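Local atomic coordinates of beta 1-3 glucanase (PDB entry 5H4E), a protein that probably hydrolyses beta-1,3-glucans, as a glucanase domain of glycoside hydrolase family 64. Residues A[28-33]-A[93-98]; A[87-92]-A[139-144]; A[240-245]-A[310-315]. All coordinates share one frame; numbering follows the deposited sequence.

How the interactions relate
Interactions 1 and 2 are neighbours, their centres about 7 Å apart, whereas the centre of interaction 3 is about 37 Å and 36 Å from the centres of interactions 1 and 2. Along the chain the first two interlock, in the order 28-33, 87-92, 93-98, 139-144; interaction 3 opens only after both have closed. Strands 26-33, 95-101 and 136-144 are successive neighbours in one antiparallel sheet, and strand 86-92 runs from a second, mixed sheet into the corner before 95-101. Interaction 1 is a pairing within the antiparallel sheet; interaction 2 brings the end of strand 86-92 against it. Interaction 3 closes the edge of a separate four-stranded sheet against a loop after helix 294-309.

Interaction 1. Residues A[28-33]-A[93-98]; sequences WAIVGK and IGARMY
Ile30 and Met97 face each other as a non-hydrogen-bonded pair of strands 26-33 and 95-101, neighbours in the antiparallel sheet, and the methionine covers the isoleucine flank on its way to Trp28. Met97 CB lies 3.8 Å from Ile30 CG1. Met97 CG, set anti to the backbone N (chi1 -178°), comes closer, 3.7 Å from the same Ile30 CG1. SD then passes CG1 and CD1 of Ile30 more loosely, and because the chain stays extended beyond CG, Met97 CE reaches Trp28 CB at 3.9 Å and meets the indole obliquely around CG, CD2 and CE3. The indole NE1 is bonded to Gln84 O. On this face Ile30 also meets Ala87 and Ile89 of strand 86-92, and Met97 meets Met141 of strand 136-144.

The opposite face carries Val31 and Tyr98. Val31 CG2 sits at the ring edge, near its plane, 3.7 Å from Tyr98 CE2. Tyr98 OH, close to the guanidinium plane of Arg96, accepts from Arg96 NH1 at 3.1 Å.

Backbone bonds join Ala29 to Tyr98 and Val31 to Arg96 in both directions. Between Val31 and Lys33 the register slips by one residue, a beta bulge, and the ladder resumes with Lys33 N to Ile93 O at 2.9 Å and Ile93 N to Lys33 O at 3.2 Å. Gly32 CA lies only 3.8 Å from Ala95 CA, a closeness made possible by the lack of a side chain. Across from Gly32, the other segment turns a corner at Ile93 and Gly94, the latter with positive phi (49°).

Six main-chain bonds thus set the register, while strands 40-43 and 136-144 take the outward-facing backbone groups. Met97, Ile30 and Trp28 give one face an apolar filling; on the other Val31 packs on the Tyr98 ring, and the phenol OH and Arg96 make the polar link.

Interaction 2. Residues A[87-92]-A[139-144]; sequences AYIPKI and AEMAWT
Lys91 lays its aliphatic chain over one face of the Trp143 indole, the two side chains crossing at about a right angle. The CH-pi contact is direct: Lys91 CD stands 3.5 Å from the centroid of the five-membered ring of Trp143, 3° off its normal, and Lys91 CE follows at 3.5 Å from Trp143 NE1. Bends in the chain fold the lysine across the ring; its NZ is too distant for more than a weak cation-pi attraction. A chi1 of -176° turns the Trp143 indole away from its own backbone N, carrying it beneath this chain and on to the backbone of Ile89 and Pro90. There Ile89 O lies at the ring edge, 3.4 Å from Trp143 CZ3, and Pro90 C approaches Trp143 CE3 obliquely at 3.3 Å.

Hydrogen bonds come from one antiparallel pair, Ile92 with Trp143. Trp143 N donates to Ile92 O at 2.8 Å; in return Ile92 N meets Trp143 O at 3.1 Å, in the carbonyl plane and on a lone pair.

The apolar contact is slight, Ile89 CD1 reaching Met141 SD at 4.3 Å.

Strand 86-92 here leaves its partner 9-16 in the mixed sheet and touches strand 136-144 of the antiparallel sheet just before the corner into 95-101. Val9 of strand 9-16 and Leu148 of strand 147-151 also touch the tryptophan, which thus bridges both sheets.

Interaction 3. Residues A[240-245]-A[310-315]; sequences HELTFT and HVMLDP
Pro315 is the bump of this contact: its ring pushes against the edge strand 242-246 and fits a shallow hollow formed by the Leu242 side chain, the Thr243 carbonyl and the CB of Phe244. Pro315 CB is the leading atom, 3.5 Å from Leu242 CD1 and 3.2 Å from Thr243 O, so the ring rests on a peptide oxygen as well as on a methyl. Pro315 CG follows close by, 3.6 Å from the same Leu242 CD1. Phe244 CB lines the same hollow more loosely, 4.1 Å from Pro315 CB, while the phenyl group itself turns away, toward Gln302 of helix 294-309 and Phe262.

Leu242 is the second bump, forked between two partners. Its chi1 of 171° swings the fork toward the loop, where CD1 meets the proline and Leu242 CD2 lies 3.6 Å from Met312 CE. Met312, bent at chi2 and chi3, curls its tip back so that it crosses the leucine at about a right angle. Trp318 and Phe260 touch both Leu242 and Met312 and help complete this apolar pocket.

A type I turn from Val311 to Asp314, closed by Asp314 N to Val311 O at 2.8 Å, sets the course of the loop. It follows the Schellman motif at His310 that ends helix 294-309, and brings Met312 and Pro315 to the strand together.

No direct hydrogen bond joins the segments. One water spans them, accepting from Thr245 N (3.2 Å) and donating to Pro315 O (2.9 Å). The join of loop and sheet edge thus rests largely on methyl and pyrrolidine surfaces, Met312 contributing its CE, with the one water bridging Thr245 N and Pro315 O as the polar link.

Interaction 1. Residues A[28-33]-A[93-98]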
ATOM      1  N   TRP A  28       0.269  18.131   4.791  1.00 15.37           N
ATOM      2  CA  TRP A  28      -0.587  16.952   4.865  1.00 19.91           C
ATOM      3  C   TRP A  28      -2.012  17.214   4.380  1.00 19.21           C
ATOM      4  O   TRP A  28      -2.523  18.339   4.471  1.00 19.15           O
ATOM      5  CB  TRP A  28      -0.622  16.404   6.290  1.00 15.58           C
ATOM      6  CG  TRP A  28      -1.270  17.323   7.271  1.00 19.90           C
ATOM      7  CD1 TRP A  28      -0.650  18.269   8.043  1.00 20.75           C
ATOM      8  CD2 TRP A  28      -2.653  17.382   7.602  1.00 19.38           C
ATOM      9  NE1 TRP A  28      -1.568  18.907   8.834  1.00 21.07           N
ATOM     10  CE2 TRP A  28      -2.807  18.386   8.576  1.00 20.92           C
ATOM     11  CE3 TRP A  28      -3.785  16.684   7.170  1.00 21.10           C
ATOM     12  CZ2 TRP A  28      -4.040  18.713   9.118  1.00 19.31           C
ATOM     13  CZ3 TRP A  28      -5.009  17.012   7.715  1.00 20.60           C
ATOM     14  CH2 TRP A  28      -5.125  18.014   8.681  1.00 20.92           C
ATOM     15  N   ALA A  29      -2.631  16.162   3.857  1.00 17.96           N
ATOM     16  CA  ALA A  29      -4.040  16.150   3.485  1.00 18.74           C
ATOM     17  C   ALA A  29      -4.580  14.749   3.729  1.00 19.93           C
ATOM     18  O   ALA A  29      -3.870  13.769   3.509  1.00 18.16           O
ATOM     19  CB  ALA A  29      -4.225  16.553   2.015  1.00 18.01           C
ATOM     20  N   ILE A  30      -5.818  14.639   4.204  1.00 17.15           N
ATOM     21  CA  ILE A  30      -6.458  13.323   4.321  1.00 18.99           C
ATOM     22  C   ILE A  30      -7.656  13.248   3.386  1.00 20.22           C
ATOM     23  O   ILE A  30      -8.561  14.079   3.466  1.00 20.80           O
ATOM     24  CB  ILE A  30      -6.936  13.026   5.751  1.00 18.78           C
ATOM     25  CG1 ILE A  30      -5.753  13.069   6.725  1.00 20.45           C
ATOM     26  CG2 ILE A  30      -7.620  11.667   5.814  1.00 19.36           C
ATOM     27  CD1 ILE A  30      -6.181  12.953   8.187  1.00 15.82           C
ATOM     28  N   VAL A  31      -7.660  12.244   2.520  1.00 18.83           N
ATOM     29  CA  VAL A  31      -8.763  12.023   1.606  1.00 19.42           C
ATOM     30  C   VAL A  31      -9.303  10.619   1.810  1.00 22.92           C
ATOM     31  O   VAL A  31      -8.555   9.698   2.135  1.00 23.65           O
ATOM     32  CB  VAL A  31      -8.326  12.239   0.146  1.00 20.00           C
ATOM     33  CG1 VAL A  31      -7.921  13.685  -0.057  1.00 19.54           C
ATOM     34  CG2 VAL A  31      -7.164  11.317  -0.207  1.00 21.75           C
ATOM     35  N   GLY A  32     -10.604  10.448   1.639  1.00 19.87           N
ATOM     36  CA  GLY A  32     -11.209   9.162   1.919  1.00 19.60           C
ATOM     37  C   GLY A  32     -12.685   9.174   1.584  1.00 20.57           C
ATOM     38  O   GLY A  32     -13.133  10.000   0.793  1.00 20.06           O
ATOM     39  N   LYS A  33     -13.439   8.251   2.173  1.00 20.20           N
ATOM     40  CA  LYS A  33     -14.878   8.213   1.939  1.00 24.07           C
ATOM     41  C   LYS A  33     -15.675   8.318   3.231  1.00 24.81           C
ATOM     42  O   LYS A  33     -15.303   7.735   4.247  1.00 22.44           O
ATOM     43  CB  LYS A  33     -15.259   6.939   1.194  1.00 24.08           C
ATOM     44  CG  LYS A  33     -14.962   7.031  -0.299  1.00 29.44           C
ATOM     45  CD  LYS A  33     -14.562   5.688  -0.868  1.00 29.69           C
ATOM     46  CE  LYS A  33     -15.747   4.780  -1.089  1.00 38.15           C
ATOM     47  NZ  LYS A  33     -15.289   3.508  -1.730  1.00 42.15           N
ATOM     48  N   ILE A  93     -13.590   5.601   5.874  1.00 22.23           N
ATOM     49  CA  ILE A  93     -13.124   4.431   5.135  1.00 22.18           C
ATOM     50  C   ILE A  93     -12.272   4.795   3.918  1.00 19.58           C
ATOM     51  O   ILE A  93     -12.349   5.915   3.404  1.00 22.15           O
ATOM     52  CB  ILE A  93     -14.308   3.562   4.687  1.00 25.36           C
ATOM     53  CG1 ILE A  93     -15.256   4.354   3.799  1.00 24.90           C
ATOM     54  CG2 ILE A  93     -15.066   3.043   5.899  1.00 25.34           C
ATOM     55  CD1 ILE A  93     -16.509   3.578   3.452  1.00 31.40           C
ATOM     56  N   GLY A  94     -11.457   3.834   3.481  1.00 18.58           N
ATOM     57  CA  GLY A  94     -10.606   3.984   2.312  1.00 24.22           C
ATOM     58  C   GLY A  94      -9.804   5.273   2.313  1.00 21.74           C
ATOM     59  O   GLY A  94      -9.682   5.940   1.288  1.00 22.63           O
ATOM     60  N   ALA A  95      -9.263   5.637   3.470  1.00 20.87           N
ATOM     61  CA  ALA A  95      -8.627   6.948   3.616  1.00 16.92           C
ATOM     62  C   ALA A  95      -7.125   6.894   3.377  1.00 17.85           C
ATOM     63  O   ALA A  95      -6.479   5.866   3.639  1.00 19.79           O
ATOM     64  CB  ALA A  95      -8.921   7.527   5.011  1.00 19.05           C
ATOM     65  N   ARG A  96      -6.583   7.990   2.849  1.00 19.55           N
ATOM     66  CA  ARG A  96      -5.144   8.173   2.716  1.00 17.45           C
ATOM     67  C   ARG A  96      -4.728   9.522   3.296  1.00 18.62           C
ATOM     68  O   ARG A  96      -5.329  10.554   2.980  1.00 19.25           O
ATOM     69  CB  ARG A  96      -4.715   8.103   1.256  1.00 16.64           C
ATOM     70  CG  ARG A  96      -4.947   6.764   0.607  1.00 20.98           C
ATOM     71  CD  ARG A  96      -4.520   6.837  -0.833  1.00 24.32           C
ATOM     72  NE  ARG A  96      -4.496   5.525  -1.442  1.00 24.82           N
ATOM     73  CZ  ARG A  96      -3.953   5.263  -2.624  1.00 32.31           C
ATOM     74  NH1 ARG A  96      -3.376   6.230  -3.323  1.00 27.66           N
ATOM     75  NH2 ARG A  96      -3.977   4.025  -3.098  1.00 35.84           N
ATOM     76  N   MET A  97      -3.703   9.514   4.142  1.00 16.28           N
ATOM     77  CA  MET A  97      -3.097  10.760   4.588  1.00 16.32           C
ATOM     78  C   MET A  97      -1.820  10.990   3.802  1.00 15.77           C
ATOM     79  O   MET A  97      -0.802  10.376   4.100  1.00 16.33           O
ATOM     80  CB  MET A  97      -2.789  10.734   6.091  1.00 17.16           C
ATOM     81  CG  MET A  97      -2.189  12.039   6.611  1.00 15.90           C
ATOM     82  SD  MET A  97      -2.129  11.998   8.421  1.00 19.44           S
ATOM     83  CE  MET A  97      -1.724  13.693   8.824  1.00 17.11           C
ATOM     84  N   TYR A  98      -1.876  11.856   2.793  1.00 17.50           N
ATOM     85  CA  TYR A  98      -0.686  12.188   2.012  1.00 14.66           C
ATOM     86  C   TYR A  98       0.155  13.194   2.782  1.00 16.00           C
ATOM     87  O   TYR A  98      -0.368  14.184   3.274  1.00 15.03           O
ATOM     88  CB  TYR A  98      -1.056  12.798   0.643  1.00 17.51           C
ATOM     89  CG  TYR A  98      -1.700  11.847  -0.338  1.00 18.67           C
ATOM     90  CD1 TYR A  98      -0.924  11.063  -1.183  1.00 23.68           C
ATOM     91  CD2 TYR A  98      -3.082  11.768  -0.452  1.00 20.57           C
ATOM     92  CE1 TYR A  98      -1.503  10.207  -2.092  1.00 20.38           C
ATOM     93  CE2 TYR A  98      -3.674  10.909  -1.357  1.00 24.70           C
ATOM     94  CZ  TYR A  98      -2.874  10.134  -2.181  1.00 23.46           C
ATOM     95  OH  TYR A  98      -3.447   9.276  -3.091  1.00 28.55           O
TER

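Interaction 2. Residues A[87-92]-A[139-144]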
ATOM      1  N   ALA A  87      -3.937  15.998  12.681  1.00 18.42           N
ATOM      2  CA  ALA A  87      -5.271  15.884  12.114  1.00 20.63           C
ATOM      3  C   ALA A  87      -6.212  15.156  13.076  1.00 20.60           C
ATOM      4  O   ALA A  87      -5.782  14.273  13.827  1.00 20.86           O
ATOM      5  CB  ALA A  87      -5.208  15.151  10.788  1.00 18.63           C
ATOM      6  N   TYR A  88      -7.483  15.543  13.073  1.00 19.09           N
ATOM      7  CA  TYR A  88      -8.528  14.748  13.727  1.00 21.56           C
ATOM      8  C   TYR A  88      -9.253  13.933  12.680  1.00 20.40           C
ATOM      9  O   TYR A  88      -9.581  14.467  11.629  1.00 21.33           O
ATOM     10  CB  TYR A  88      -9.550  15.628  14.453  1.00 21.37           C
ATOM     11  CG  TYR A  88      -8.996  16.530  15.522  1.00 20.94           C
ATOM     12  CD1 TYR A  88      -8.570  16.009  16.740  1.00 21.33           C
ATOM     13  CD2 TYR A  88      -8.937  17.908  15.334  1.00 23.81           C
ATOM     14  CE1 TYR A  88      -8.088  16.828  17.736  1.00 21.59           C
ATOM     15  CE2 TYR A  88      -8.451  18.742  16.327  1.00 23.52           C
ATOM     16  CZ  TYR A  88      -8.034  18.192  17.525  1.00 26.44           C
ATOM     17  OH  TYR A  88      -7.543  18.991  18.520  1.00 28.90           O
ATOM     18  N   ILE A  89      -9.508  12.649  12.939  1.00 18.46           N
ATOM     19  CA  ILE A  89     -10.425  11.908  12.065  1.00 17.21           C
ATOM     20  C   ILE A  89     -11.591  11.338  12.851  1.00 18.19           C
ATOM     21  O   ILE A  89     -11.437  10.943  14.018  1.00 18.77           O
ATOM     22  CB  ILE A  89      -9.733  10.732  11.288  1.00 17.97           C
ATOM     23  CG1 ILE A  89      -9.037   9.773  12.245  1.00 17.12           C
ATOM     24  CG2 ILE A  89      -8.742  11.262  10.267  1.00 18.62           C
ATOM     25  CD1 ILE A  89      -8.772   8.411  11.626  1.00 17.59           C
ATOM     26  N   PRO A  90     -12.774  11.320  12.217  1.00 21.33           N
ATOM     27  CA  PRO A  90     -13.940  10.590  12.702  1.00 20.30           C
ATOM     28  C   PRO A  90     -13.915   9.223  12.047  1.00 18.93           C
ATOM     29  O   PRO A  90     -12.932   8.944  11.356  1.00 18.69           O
ATOM     30  CB  PRO A  90     -15.104  11.435  12.197  1.00 20.67           C
ATOM     31  CG  PRO A  90     -14.618  11.870  10.846  1.00 22.62           C
ATOM     32  CD  PRO A  90     -13.097  12.073  10.987  1.00 19.27           C
ATOM     33  N   LYS A  91     -14.937   8.394  12.248  1.00 19.60           N
ATOM     34  CA  LYS A  91     -15.067   7.157  11.477  1.00 20.64           C
ATOM     35  C   LYS A  91     -14.912   7.504   9.994  1.00 23.74           C
ATOM     36  O   LYS A  91     -15.413   8.537   9.545  1.00 20.71           O
ATOM     37  CB  LYS A  91     -16.415   6.482  11.731  1.00 23.92           C
ATOM     38  CG  LYS A  91     -16.651   6.032  13.165  1.00 24.78           C
ATOM     39  CD  LYS A  91     -15.830   4.823  13.510  1.00 28.34           C
ATOM     40  CE  LYS A  91     -16.208   4.277  14.897  1.00 28.49           C
ATOM     41  NZ  LYS A  91     -17.659   3.925  14.991  1.00 36.69           N
ATOM     42  N   ILE A  92     -14.188   6.665   9.254  1.00 21.91           N
ATOM     43  CA  ILE A  92     -13.859   6.975   7.863  1.00 21.41           C
ATOM     44  C   ILE A  92     -13.348   5.713   7.175  1.00 20.38           C
ATOM     45  O   ILE A  92     -12.757   4.842   7.815  1.00 20.81           O
ATOM     46  CB  ILE A  92     -12.797   8.118   7.770  1.00 17.99           C
ATOM     47  CG1 ILE A  92     -12.652   8.643   6.335  1.00 19.23           C
ATOM     48  CG2 ILE A  92     -11.451   7.665   8.335  1.00 18.02           C
ATOM     49  CD1 ILE A  92     -11.779   9.904   6.237  1.00 18.71           C
ATOM     50  N   ALA A 139      -0.022   7.483   4.445  1.00 15.06           N
ATOM     51  CA  ALA A 139      -0.512   6.462   5.372  1.00 15.14           C
ATOM     52  C   ALA A 139      -1.895   6.032   4.911  1.00 14.72           C
ATOM     53  O   ALA A 139      -2.688   6.865   4.442  1.00 17.20           O
ATOM     54  CB  ALA A 139      -0.558   7.005   6.795  1.00 15.52           C
ATOM     55  N   GLU A 140      -2.196   4.738   5.005  1.00 16.48           N
ATOM     56  CA  GLU A 140      -3.539   4.250   4.675  1.00 18.40           C
ATOM     57  C   GLU A 140      -4.287   3.944   5.968  1.00 17.81           C
ATOM     58  O   GLU A 140      -3.690   3.445   6.912  1.00 15.92           O
ATOM     59  CB  GLU A 140      -3.457   3.006   3.782  1.00 17.83           C
ATOM     60  CG  GLU A 140      -2.780   3.312   2.444  1.00 18.07           C
ATOM     61  CD  GLU A 140      -2.571   2.095   1.571  1.00 20.34           C
ATOM     62  OE1 GLU A 140      -2.405   0.983   2.109  1.00 21.65           O
ATOM     63  OE2 GLU A 140      -2.538   2.266   0.335  1.00 23.47           O
ATOM     64  N   MET A 141      -5.579   4.260   6.033  1.00 15.98           N
ATOM     65  CA  MET A 141      -6.307   3.973   7.272  1.00 16.78           C
ATOM     66  C   MET A 141      -7.802   3.847   7.064  1.00 18.58           C
ATOM     67  O   MET A 141      -8.359   4.361   6.095  1.00 17.78           O
ATOM     68  CB  MET A 141      -6.036   5.047   8.323  1.00 17.64           C
ATOM     69  CG  MET A 141      -6.883   6.271   8.172  1.00 18.05           C
ATOM     70  SD  MET A 141      -5.880   7.717   8.508  1.00 28.76           S
ATOM     71  CE  MET A 141      -4.991   7.735   6.966  1.00 20.22           C
ATOM     72  N   ALA A 142      -8.439   3.121   7.974  1.00 18.48           N
ATOM     73  CA  ALA A 142      -9.895   3.066   8.022  1.00 20.29           C
ATOM     74  C   ALA A 142     -10.305   2.876   9.471  1.00 19.78           C
ATOM     75  O   ALA A 142      -9.667   2.126  10.213  1.00 19.27           O
ATOM     76  CB  ALA A 142     -10.431   1.952   7.154  1.00 17.44           C
ATOM     77  N   TRP A 143     -11.350   3.583   9.877  1.00 18.57           N
ATOM     78  CA  TRP A 143     -11.868   3.453  11.220  1.00 17.03           C
ATOM     79  C   TRP A 143     -13.328   3.074  11.072  1.00 21.79           C
ATOM     80  O   TRP A 143     -14.138   3.874  10.600  1.00 21.08           O
ATOM     81  CB  TRP A 143     -11.690   4.750  12.002  1.00 17.87           C
ATOM     82  CG  TRP A 143     -12.121   4.680  13.438  1.00 17.71           C
ATOM     83  CD1 TRP A 143     -12.352   3.558  14.189  1.00 21.36           C
ATOM     84  CD2 TRP A 143     -12.384   5.795  14.287  1.00 21.56           C
ATOM     85  NE1 TRP A 143     -12.746   3.915  15.463  1.00 22.27           N
ATOM     86  CE2 TRP A 143     -12.774   5.285  15.545  1.00 21.25           C
ATOM     87  CE3 TRP A 143     -12.336   7.181  14.104  1.00 20.08           C
ATOM     88  CZ2 TRP A 143     -13.095   6.115  16.615  1.00 21.08           C
ATOM     89  CZ3 TRP A 143     -12.662   7.999  15.160  1.00 22.97           C
ATOM     90  CH2 TRP A 143     -13.041   7.467  16.401  1.00 20.12           C
ATOM     91  N   THR A 144     -13.649   1.840  11.444  1.00 22.61           N
ATOM     92  CA  THR A 144     -14.983   1.300  11.226  1.00 26.39           C
ATOM     93  C   THR A 144     -15.596   0.832  12.529  1.00 29.45           C
ATOM     94  O   THR A 144     -15.045   1.069  13.605  1.00 26.74           O
ATOM     95  CB  THR A 144     -14.948   0.125  10.251  1.00 24.92           C
ATOM     96  OG1 THR A 144     -14.236  -0.961  10.859  1.00 25.97           O
ATOM     97  CG2 THR A 144     -14.237   0.528   8.958  1.00 28.77           C
TER

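Interaction 3. Residues A[240-245]-A[310-315]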
ATOM      1  N   HIS A 240      -0.485 -32.816  -8.007  1.00 23.32           N
ATOM      2  CA  HIS A 240      -0.283 -32.807  -6.564  1.00 26.49           C
ATOM      3  C   HIS A 240      -1.287 -31.864  -5.913  1.00 25.06           C
ATOM      4  O   HIS A 240      -1.819 -30.980  -6.574  1.00 26.97           O
ATOM      5  CB  HIS A 240       1.149 -32.400  -6.202  1.00 20.65           C
ATOM      6  CG  HIS A 240       2.197 -33.291  -6.794  1.00 25.06           C
ATOM      7  ND1 HIS A 240       2.637 -33.159  -8.093  1.00 26.20           N
ATOM      8  CD2 HIS A 240       2.870 -34.347  -6.276  1.00 29.11           C
ATOM      9  CE1 HIS A 240       3.543 -34.086  -8.348  1.00 27.45           C
ATOM     10  NE2 HIS A 240       3.705 -34.818  -7.261  1.00 30.95           N
ATOM     11  N   GLU A 241      -1.545 -32.064  -4.623  1.00 23.93           N
ATOM     12  CA  GLU A 241      -2.456 -31.198  -3.876  1.00 26.00           C
ATOM     13  C   GLU A 241      -1.705 -30.077  -3.181  1.00 27.53           C
ATOM     14  O   GLU A 241      -0.637 -30.292  -2.598  1.00 24.84           O
ATOM     15  CB  GLU A 241      -3.250 -31.985  -2.827  1.00 25.89           C
ATOM     16  CG  GLU A 241      -4.395 -32.820  -3.383  1.00 30.90           C
ATOM     17  CD  GLU A 241      -5.547 -31.976  -3.909  1.00 30.98           C
ATOM     18  OE1 GLU A 241      -6.120 -31.172  -3.132  1.00 30.13           O
ATOM     19  OE2 GLU A 241      -5.891 -32.138  -5.097  1.00 29.62           O
ATOM     20  N   LEU A 242      -2.274 -28.882  -3.256  1.00 22.78           N
ATOM     21  CA  LEU A 242      -1.818 -27.744  -2.471  1.00 21.50           C
ATOM     22  C   LEU A 242      -2.752 -27.611  -1.287  1.00 23.73           C
ATOM     23  O   LEU A 242      -3.915 -27.246  -1.447  1.00 25.38           O
ATOM     24  CB  LEU A 242      -1.817 -26.465  -3.316  1.00 23.10           C
ATOM     25  CG  LEU A 242      -1.576 -25.121  -2.631  1.00 24.80           C
ATOM     26  CD1 LEU A 242      -0.347 -25.185  -1.782  1.00 29.78           C
ATOM     27  CD2 LEU A 242      -1.403 -24.051  -3.698  1.00 22.24           C
ATOM     28  N   THR A 243      -2.257 -27.917  -0.101  1.00 23.27           N
ATOM     29  CA  THR A 243      -3.097 -27.891   1.084  1.00 25.29           C
ATOM     30  C   THR A 243      -2.547 -26.942   2.122  1.00 28.67           C
ATOM     31  O   THR A 243      -1.376 -27.039   2.499  1.00 27.16           O
ATOM     32  CB  THR A 243      -3.228 -29.282   1.700  1.00 25.92           C
ATOM     33  OG1 THR A 243      -3.719 -30.186   0.700  1.00 26.46           O
ATOM     34  CG2 THR A 243      -4.184 -29.256   2.883  1.00 28.08           C
ATOM     35  N   PHE A 244      -3.390 -26.019   2.576  1.00 29.34           N
ATOM     36  CA  PHE A 244      -2.963 -25.064   3.579  1.00 28.48           C
ATOM     37  C   PHE A 244      -4.087 -24.736   4.556  1.00 32.33           C
ATOM     38  O   PHE A 244      -5.273 -24.926   4.269  1.00 30.15           O
ATOM     39  CB  PHE A 244      -2.427 -23.789   2.916  1.00 29.09           C
ATOM     40  CG  PHE A 244      -3.492 -22.902   2.321  1.00 27.36           C
ATOM     41  CD1 PHE A 244      -3.909 -23.079   1.008  1.00 27.12           C
ATOM     42  CD2 PHE A 244      -4.046 -21.867   3.065  1.00 28.30           C
ATOM     43  CE1 PHE A 244      -4.879 -22.247   0.457  1.00 28.76           C
ATOM     44  CE2 PHE A 244      -5.014 -21.034   2.518  1.00 27.44           C
ATOM     45  CZ  PHE A 244      -5.433 -21.230   1.218  1.00 26.86           C
ATOM     46  N   THR A 245      -3.689 -24.250   5.723  1.00 28.82           N
ATOM     47  CA  THR A 245      -4.629 -23.864   6.751  1.00 30.28           C
ATOM     48  C   THR A 245      -4.356 -22.434   7.183  1.00 35.17           C
ATOM     49  O   THR A 245      -3.208 -22.061   7.408  1.00 32.46           O
ATOM     50  CB  THR A 245      -4.538 -24.797   7.964  1.00 32.25           C
ATOM     51  OG1 THR A 245      -4.727 -26.150   7.533  1.00 35.72           O
ATOM     52  CG2 THR A 245      -5.597 -24.445   8.998  1.00 35.50           C
ATOM     53  N   HIS A 310       7.919 -16.790  -2.999  1.00 16.53           N
ATOM     54  CA  HIS A 310       8.459 -18.034  -3.572  1.00 18.65           C
ATOM     55  C   HIS A 310       8.338 -19.211  -2.591  1.00 16.97           C
ATOM     56  O   HIS A 310       9.328 -19.834  -2.225  1.00 17.04           O
ATOM     57  CB  HIS A 310       9.926 -17.850  -4.014  1.00 16.70           C
ATOM     58  CG  HIS A 310      10.429 -18.926  -4.937  1.00 18.13           C
ATOM     59  ND1 HIS A 310      10.759 -18.681  -6.255  1.00 18.22           N
ATOM     60  CD2 HIS A 310      10.686 -20.242  -4.726  1.00 19.32           C
ATOM     61  CE1 HIS A 310      11.187 -19.800  -6.819  1.00 17.53           C
ATOM     62  NE2 HIS A 310      11.154 -20.761  -5.913  1.00 19.95           N
ATOM     63  N   VAL A 311       7.114 -19.520  -2.178  1.00 18.41           N
ATOM     64  CA  VAL A 311       6.863 -20.667  -1.310  1.00 17.65           C
ATOM     65  C   VAL A 311       5.621 -21.449  -1.752  1.00 19.94           C
ATOM     66  O   VAL A 311       5.043 -22.198  -0.959  1.00 19.65           O
ATOM     67  CB  VAL A 311       6.689 -20.249   0.179  1.00 19.48           C
ATOM     68  CG1 VAL A 311       8.043 -19.921   0.818  1.00 18.54           C
ATOM     69  CG2 VAL A 311       5.699 -19.080   0.318  1.00 18.84           C
ATOM     70  N   MET A 312       5.228 -21.285  -3.018  1.00 15.85           N
ATOM     71  CA  MET A 312       4.046 -21.967  -3.546  1.00 18.57           C
ATOM     72  C   MET A 312       4.159 -23.491  -3.410  1.00 20.60           C
ATOM     73  O   MET A 312       3.154 -24.187  -3.279  1.00 20.63           O
ATOM     74  CB  MET A 312       3.809 -21.571  -5.012  1.00 15.52           C
ATOM     75  CG  MET A 312       2.892 -20.337  -5.169  1.00 18.21           C
ATOM     76  SD  MET A 312       1.244 -20.614  -4.474  1.00 20.77           S
ATOM     77  CE  MET A 312       0.482 -21.670  -5.722  1.00 18.58           C
ATOM     78  N   LEU A 313       5.383 -24.005  -3.408  1.00 20.55           N
ATOM     79  CA  LEU A 313       5.583 -25.452  -3.265  1.00 20.68           C
ATOM     80  C   LEU A 313       5.779 -25.901  -1.815  1.00 22.56           C
ATOM     81  O   LEU A 313       6.067 -27.071  -1.564  1.00 19.15           O
ATOM     82  CB  LEU A 313       6.780 -25.897  -4.108  1.00 21.45           C
ATOM     83  CG  LEU A 313       6.612 -25.602  -5.599  1.00 24.98           C
ATOM     84  CD1 LEU A 313       7.878 -25.875  -6.386  1.00 25.14           C
ATOM     85  CD2 LEU A 313       5.444 -26.386  -6.178  1.00 20.73           C
ATOM     86  N   ASP A 314       5.631 -24.984  -0.864  1.00 18.54           N
ATOM     87  CA  ASP A 314       5.807 -25.325   0.553  1.00 20.35           C
ATOM     88  C   ASP A 314       4.715 -24.701   1.416  1.00 23.22           C
ATOM     89  O   ASP A 314       5.005 -23.851   2.268  1.00 21.13           O
ATOM     90  CB  ASP A 314       7.195 -24.869   1.041  1.00 17.95           C
ATOM     91  CG  ASP A 314       7.554 -25.412   2.426  1.00 25.11           C
ATOM     92  OD1 ASP A 314       6.901 -26.360   2.916  1.00 26.75           O
ATOM     93  OD2 ASP A 314       8.521 -24.900   3.020  1.00 27.73           O
ATOM     94  N   PRO A 315       3.453 -25.113   1.203  1.00 20.16           N
ATOM     95  CA  PRO A 315       2.331 -24.527   1.958  1.00 21.97           C
ATOM     96  C   PRO A 315       2.434 -24.668   3.483  1.00 25.27           C
ATOM     97  O   PRO A 315       1.925 -23.798   4.191  1.00 25.69           O
ATOM     98  CB  PRO A 315       1.116 -25.304   1.438  1.00 22.51           C
ATOM     99  CG  PRO A 315       1.681 -26.582   0.894  1.00 22.22           C
ATOM    100  CD  PRO A 315       3.003 -26.180   0.291  1.00 21.42           C
TER
HETATM  101  O   HOH W   1      -0.459 -24.129   5.739  1.00 35.89           O